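Local coordinates for reticulocyte binding protein (Streptococcus agalactiae COH1, PDB 3FAW) that probably hydrolyses the alpha-1,6 glucosidic linkages of branched alpha-glucans as a secreted, cell-wall-anchored pullulanase, at residues N587-V592 with A652-P657; T577-I582 with G624-L629. All blocks are in the same frame, centred on the assembly; numbering follows the deposited sequence.

Contact 1 of 2, residues N587-V592 with A652-P657; sequences NKDPKV and AVKEYP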
loop_
_atom_site.group_PDB
_atom_site.type_symbol
_atom_site.label_atom_id
_atom_site.label_comp_id
_atom_site.label_asym_id
_atom_site.label_seq_id
_atom_site.Cartn_x
_atom_site.Cartn_y
_atom_site.Cartn_z
ATOM N N ASN A 587 18.659 4.923 23.620
ATOM C CA ASN A 587 18.134 5.562 24.831
ATOM C C ASN A 587 18.816 6.897 25.152
ATOM O O ASN A 587 19.446 7.053 26.201
ATOM C CB ASN A 587 18.216 4.609 26.038
ATOM C CG ASN A 587 17.477 5.148 27.264
ATOM O OD1 ASN A 587 17.984 5.091 28.389
ATOM N ND2 ASN A 587 16.284 5.687 27.045
ATOM N N LYS A 588 18.687 7.856 24.239
ATOM C CA LYS A 588 19.246 9.192 24.442
ATOM C C LYS A 588 18.232 10.295 24.110
ATOM O O LYS A 588 17.375 10.131 23.238
ATOM C CB LYS A 588 20.521 9.358 23.616
ATOM C CG LYS A 588 21.678 8.501 24.120
ATOM C CD LYS A 588 22.970 8.806 23.376
ATOM C CE LYS A 588 24.143 8.060 23.987
ATOM N NZ LYS A 588 25.434 8.414 23.333
ATOM N N ASP A 589 18.334 11.409 24.831
ATOM C CA ASP A 589 17.458 12.561 24.636
ATOM C C ASP A 589 17.981 13.383 23.460
ATOM O O ASP A 589 19.132 13.820 23.490
ATOM C CB ASP A 589 17.425 13.423 25.907
ATOM C CG ASP A 589 16.303 14.459 25.901
ATOM O OD1 ASP A 589 15.734 14.752 24.831
ATOM O OD2 ASP A 589 15.983 14.992 26.985
ATOM N N PRO A 590 17.151 13.578 22.412
ATOM C CA PRO A 590 17.515 14.466 21.298
ATOM C C PRO A 590 17.885 15.906 21.692
ATOM O O PRO A 590 18.545 16.595 20.916
ATOM C CB PRO A 590 16.256 14.468 20.423
ATOM C CG PRO A 590 15.560 13.202 20.747
ATOM C CD PRO A 590 15.836 12.944 22.191
ATOM N N LYS A 591 17.459 16.357 22.870
ATOM C CA LYS A 591 17.837 17.684 23.376
ATOM C C LYS A 591 19.352 17.829 23.578
ATOM O O LYS A 591 19.894 18.925 23.425
ATOM C CB LYS A 591 17.109 17.989 24.691
ATOM C CG LYS A 591 17.247 19.439 25.157
ATOM C CD LYS A 591 16.460 19.712 26.433
ATOM C CE LYS A 591 14.959 19.817 26.182
ATOM N NZ LYS A 591 14.605 20.989 25.332
ATOM N N VAL A 592 20.019 16.730 23.931
ATOM C CA VAL A 592 21.475 16.722 24.121
ATOM C C VAL A 592 22.240 15.835 23.129
ATOM O O VAL A 592 23.456 15.976 22.992
ATOM C CB VAL A 592 21.854 16.268 25.552
ATOM C CG1 VAL A 592 21.202 17.168 26.586
ATOM C CG2 VAL A 592 21.470 14.808 25.778
ATOM N N ALA A 652 15.273 8.168 28.663
ATOM C CA ALA A 652 16.326 9.172 28.860
ATOM C C ALA A 652 15.858 10.609 28.630
ATOM O O ALA A 652 16.559 11.553 28.996
ATOM C CB ALA A 652 17.520 8.867 27.953
ATOM N N VAL A 653 14.690 10.778 28.013
ATOM C CA VAL A 653 14.154 12.110 27.730
ATOM C C VAL A 653 13.501 12.717 28.975
ATOM O O VAL A 653 12.702 12.063 29.649
ATOM C CB VAL A 653 13.139 12.078 26.564
ATOM C CG1 VAL A 653 12.493 13.447 26.375
ATOM C CG2 VAL A 653 13.820 11.623 25.281
ATOM N N LYS A 654 13.847 13.972 29.262
ATOM C CA LYS A 654 13.356 14.672 30.450
ATOM C C LYS A 654 12.009 15.350 30.190
ATOM O O LYS A 654 11.050 15.149 30.940
ATOM C CB LYS A 654 14.375 15.719 30.908
ATOM C CG LYS A 654 15.739 15.149 31.266
ATOM C CD LYS A 654 16.640 16.216 31.876
ATOM C CE LYS A 654 17.999 15.654 32.257
ATOM N NZ LYS A 654 18.805 15.288 31.064
ATOM N N GLU A 655 11.955 16.161 29.135
ATOM C CA GLU A 655 10.729 16.856 28.744
ATOM C C GLU A 655 10.163 16.289 27.430
ATOM O O GLU A 655 10.875 16.190 26.429
ATOM C CB GLU A 655 10.985 18.367 28.647
ATOM C CG GLU A 655 11.274 19.012 30.013
ATOM C CD GLU A 655 11.492 20.519 29.962
ATOM O OE1 GLU A 655 11.356 21.125 28.877
ATOM O OE2 GLU A 655 11.798 21.101 31.025
ATOM N N TYR A 656 8.881 15.914 27.464
ATOM C CA TYR A 656 8.170 15.287 26.334
ATOM C C TYR A 656 8.815 13.967 25.890
ATOM O O TYR A 656 9.414 13.903 24.816
ATOM C CB TYR A 656 8.072 16.244 25.140
ATOM C CG TYR A 656 7.416 17.574 25.436
ATOM C CD1 TYR A 656 6.088 17.645 25.848
ATOM C CD2 TYR A 656 8.120 18.765 25.278
ATOM C CE1 TYR A 656 5.484 18.869 26.103
ATOM C CE2 TYR A 656 7.525 19.992 25.532
ATOM C CZ TYR A 656 6.209 20.039 25.943
ATOM O OH TYR A 656 5.616 21.254 26.195
ATOM N N PRO A 657 8.688 12.906 26.711
ATOM C CA PRO A 657 9.378 11.640 26.452
ATOM C C PRO A 657 8.675 10.666 25.495
ATOM O O PRO A 657 9.276 9.656 25.115
ATOM C CB PRO A 657 9.468 11.022 27.847
ATOM C CG PRO A 657 8.230 11.485 28.529
ATOM C CD PRO A 657 7.891 12.841 27.952
#
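Asp589 spans the gap to Val653 and Lys654 while serving as the N-cap of helix 590-609, an example of one carboxylate that starts a helix and holds a neighbouring loop. The site lies where that helix begins, in the connection from the seventh strand (566-568) to the eighth (614-618) of the (beta/alpha)8 barrel. Just before it, helix 578-586 ends in a Schellman motif with Asn587 as its C-prime residue, and the chain passes through Lys588 directly into the cap.

From the backbone of Asp589 outward, CB first meets the carbonyl of Ala652, with O 3.7 Å away. With CG set anti to the backbone N (chi1 -167°), the side chain carries the carboxylate toward residues 653-654, and Asp589 CG rests 3.7 Å from Val653 CA. The two oxygens then divide the work. Asp589 OD1 takes the capping bond, accepting from Lys591 N at 3.1 Å and nearly straight (171°), while both methyls of Val653 lie close beside it. Asp589 OD2 accepts from Lys654 N at 3.3 Å, a longer bond that is also well aligned (164°). The two donors approach from opposite faces of the carboxylate, each well out of its plane. Lys654 NZ stays 5.0 Å from Asp589 OD2, too far for contact, though its positive charge may still favour the ionised acid.

Apolar packing completes the join. The side chains of Pro590 and Val653 cross at about a right angle, and Arg628 lies against both. At the other end, the methyl group of Ala652 meets the carbonyl of the C-prime residue, with Ala652 CB 3.2 Å from Asn587 O.

Contact 2 of 2, residues T577-I582 with G624-L629; sequences TLHDVI and GRTKRL
Gly624 and His579 open a contact in which the loop after the eighth strand of the (beta/alpha)8 barrel, 614-618, is laid over the N-terminal turn of helix 578-586, whose N-cap is Thr577. It illustrates how the polar side chains of a buried first helical turn can organise an irregular chain. Gly624, at a positive phi that glycine accepts readily, presents its carbonyl obliquely to the imidazole, with O 3.6 Å from His579 CG.

Arg625 follows, its backbone carbonyl facing the helix while its guanidinium group leaves the contact for a salt bridge with Asp277 and a hydrogen bond to Ser619 O. Thr577 OG1 donates to Arg625 O at 2.7 Å. Thr577 OG1 also accepts the capping bond from Asp580 N at 3.2 Å, and a chi1 of 69°, which places the hydroxyl between the backbone N and the carbonyl carbon, lets it do both. A water accepts from His579 N and donates to Arg625 O at 2.9 Å, giving that carbonyl a second donor.

Thr626 turns its hydroxyl to Asp580, OG1 donating to the syn lone pair of OD1 at 2.6 Å. On the anti side of Asp580 OD1, His579 ND1 donates at 3.0 Å, the oxygen lying in the imidazole plane; the bond probably steadies the ring's rotation. Lys627 N then takes the syn lone pair of Asp580 OD2 at 2.8 Å (170°). Three donors thus grip this buried carboxylate, and the Asp580 side chain also touches Phe659.

The extended side chain of Lys627 runs on to Ser663 OG, passing the methyl of Thr577 on the way, with Lys627 CG 3.8 Å from Thr577 CG2.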
loop_
_atom_site.group_PDB
_atom_site.type_symbol
_atom_site.label_atom_id
_atom_site.label_comp_id
_atom_site.label_asym_id
_atom_site.label_seq_id
_atom_site.Cartn_x
_atom_site.Cartn_y
_atom_site.Cartn_z
ATOM N N THR A 577 9.638 6.761 13.275
ATOM C CA THR A 577 10.523 7.325 12.251
ATOM C C THR A 577 11.959 6.868 12.523
ATOM O O THR A 577 12.287 6.455 13.639
ATOM C CB THR A 577 10.506 8.874 12.210
ATOM O OG1 THR A 577 11.126 9.406 13.389
ATOM C CG2 THR A 577 9.080 9.424 12.074
ATOM N N LEU A 578 12.806 6.953 11.501
ATOM C CA LEU A 578 14.209 6.562 11.625
ATOM C C LEU A 578 14.927 7.320 12.746
ATOM O O LEU A 578 15.698 6.732 13.502
ATOM C CB LEU A 578 14.945 6.782 10.294
ATOM C CG LEU A 578 16.403 6.317 10.240
ATOM C CD1 LEU A 578 16.535 4.873 10.717
ATOM C CD2 LEU A 578 16.955 6.499 8.829
ATOM N N HIS A 579 14.674 8.621 12.844
ATOM C CA HIS A 579 15.238 9.449 13.914
ATOM C C HIS A 579 14.795 8.962 15.299
ATOM O O HIS A 579 15.622 8.747 16.193
ATOM C CB HIS A 579 14.807 10.907 13.720
ATOM C CG HIS A 579 15.214 11.814 14.837
ATOM N ND1 HIS A 579 14.433 12.011 15.955
ATOM C CD2 HIS A 579 16.318 12.579 15.009
ATOM C CE1 HIS A 579 15.043 12.854 16.771
ATOM N NE2 HIS A 579 16.187 13.216 16.219
ATOM N N ASP A 580 13.485 8.785 15.456
ATOM C CA ASP A 580 12.892 8.445 16.747
ATOM C C ASP A 580 13.269 7.043 17.231
ATOM O O ASP A 580 13.462 6.832 18.429
ATOM C CB ASP A 580 11.366 8.589 16.694
ATOM C CG ASP A 580 10.908 10.037 16.514
ATOM O OD1 ASP A 580 11.717 10.977 16.648
ATOM O OD2 ASP A 580 9.710 10.235 16.247
ATOM N N VAL A 581 13.367 6.091 16.307
ATOM C CA VAL A 581 13.743 4.714 16.654
ATOM C C VAL A 581 15.232 4.621 17.017
ATOM O O VAL A 581 15.617 3.840 17.883
ATOM C CB VAL A 581 13.389 3.716 15.522
ATOM C CG1 VAL A 581 14.360 3.847 14.340
ATOM C CG2 VAL A 581 13.370 2.294 16.054
ATOM N N ILE A 582 16.063 5.429 16.364
ATOM C CA ILE A 582 17.476 5.539 16.734
ATOM C C ILE A 582 17.626 6.074 18.161
ATOM O O ILE A 582 18.363 5.502 18.959
ATOM C CB ILE A 582 18.264 6.429 15.743
ATOM C CG1 ILE A 582 18.511 5.668 14.438
ATOM C CG2 ILE A 582 19.599 6.871 16.349
ATOM C CD1 ILE A 582 19.019 6.536 13.297
ATOM N N GLY A 624 15.604 13.667 9.071
ATOM C CA GLY A 624 15.475 13.215 10.464
ATOM C C GLY A 624 14.139 13.580 11.091
ATOM O O GLY A 624 14.074 14.052 12.230
ATOM N N ARG A 625 13.073 13.327 10.338
ATOM C CA ARG A 625 11.700 13.592 10.757
ATOM C C ARG A 625 11.356 12.928 12.094
ATOM O O ARG A 625 11.757 11.789 12.360
ATOM C CB ARG A 625 10.750 13.099 9.659
ATOM C CG ARG A 625 9.268 13.289 9.916
ATOM C CD ARG A 625 8.482 12.841 8.693
ATOM N NE ARG A 625 7.052 12.762 8.953
ATOM C CZ ARG A 625 6.122 12.545 8.026
ATOM N NH1 ARG A 625 6.455 12.372 6.754
ATOM N NH2 ARG A 625 4.844 12.498 8.380
ATOM N N THR A 626 10.603 13.649 12.921
ATOM C CA THR A 626 10.218 13.171 14.250
ATOM C C THR A 626 8.709 13.260 14.465
ATOM O O THR A 626 8.032 14.117 13.879
ATOM C CB THR A 626 10.927 13.978 15.371
ATOM O OG1 THR A 626 10.659 13.372 16.644
ATOM C CG2 THR A 626 10.446 15.420 15.385
ATOM N N LYS A 627 8.203 12.374 15.322
ATOM C CA LYS A 627 6.795 12.368 15.724
ATOM C C LYS A 627 6.668 12.436 17.249
ATOM O O LYS A 627 5.879 11.703 17.852
ATOM C CB LYS A 627 6.089 11.121 15.175
ATOM C CG LYS A 627 6.046 11.067 13.655
ATOM C CD LYS A 627 5.300 9.844 13.130
ATOM C CE LYS A 627 5.280 9.845 11.603
ATOM N NZ LYS A 627 4.728 8.596 11.005
ATOM N N ARG A 628 7.442 13.334 17.860
ATOM C CA ARG A 628 7.440 13.517 19.310
ATOM C C ARG A 628 6.140 14.190 19.753
ATOM O O ARG A 628 5.675 15.130 19.112
ATOM C CB ARG A 628 8.642 14.363 19.759
ATOM C CG ARG A 628 8.947 14.256 21.263
ATOM C CD ARG A 628 9.647 15.491 21.815
ATOM N NE ARG A 628 11.066 15.569 21.463
ATOM C CZ ARG A 628 12.087 15.609 22.324
ATOM N NH1 ARG A 628 11.897 15.574 23.639
ATOM N NH2 ARG A 628 13.327 15.687 21.858
ATOM N N LEU A 629 5.568 13.700 20.851
ATOM C CA LEU A 629 4.307 14.214 21.378
ATOM C C LEU A 629 4.566 15.423 22.282
ATOM O O LEU A 629 4.744 15.283 23.496
ATOM C CB LEU A 629 3.568 13.106 22.140
ATOM C CG LEU A 629 2.116 13.350 22.564
ATOM C CD1 LEU A 629 1.192 13.437 21.355
ATOM C CD2 LEU A 629 1.659 12.250 23.510
HETATM O O HOH W 1 13.485 10.218 10.582
#

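The two contacts interlock around consecutive helices: helix 578-586 begins in contact 2 and ends at contact 1, where helix 590-609 starts, and their centres are 12 Å apart. Arg628, leaving contact 2, ties them together. Arg628 NH1 probably donates to Tyr656 O, 3.2 Å away, while Arg628 NH2 lies 3.5 Å from Pro590 CB and makes a long, weak ion pair with Asp589. Chain 624-629 is further joined to strand 658-660 by backbone hydrogen bonds of Lys627 with Ile660 and Leu629 with Tyr658. Contact 2 lies deeper, the side chain of Lys627 being about 14 Å from a bound calcium ion; contact 1 is more peripheral.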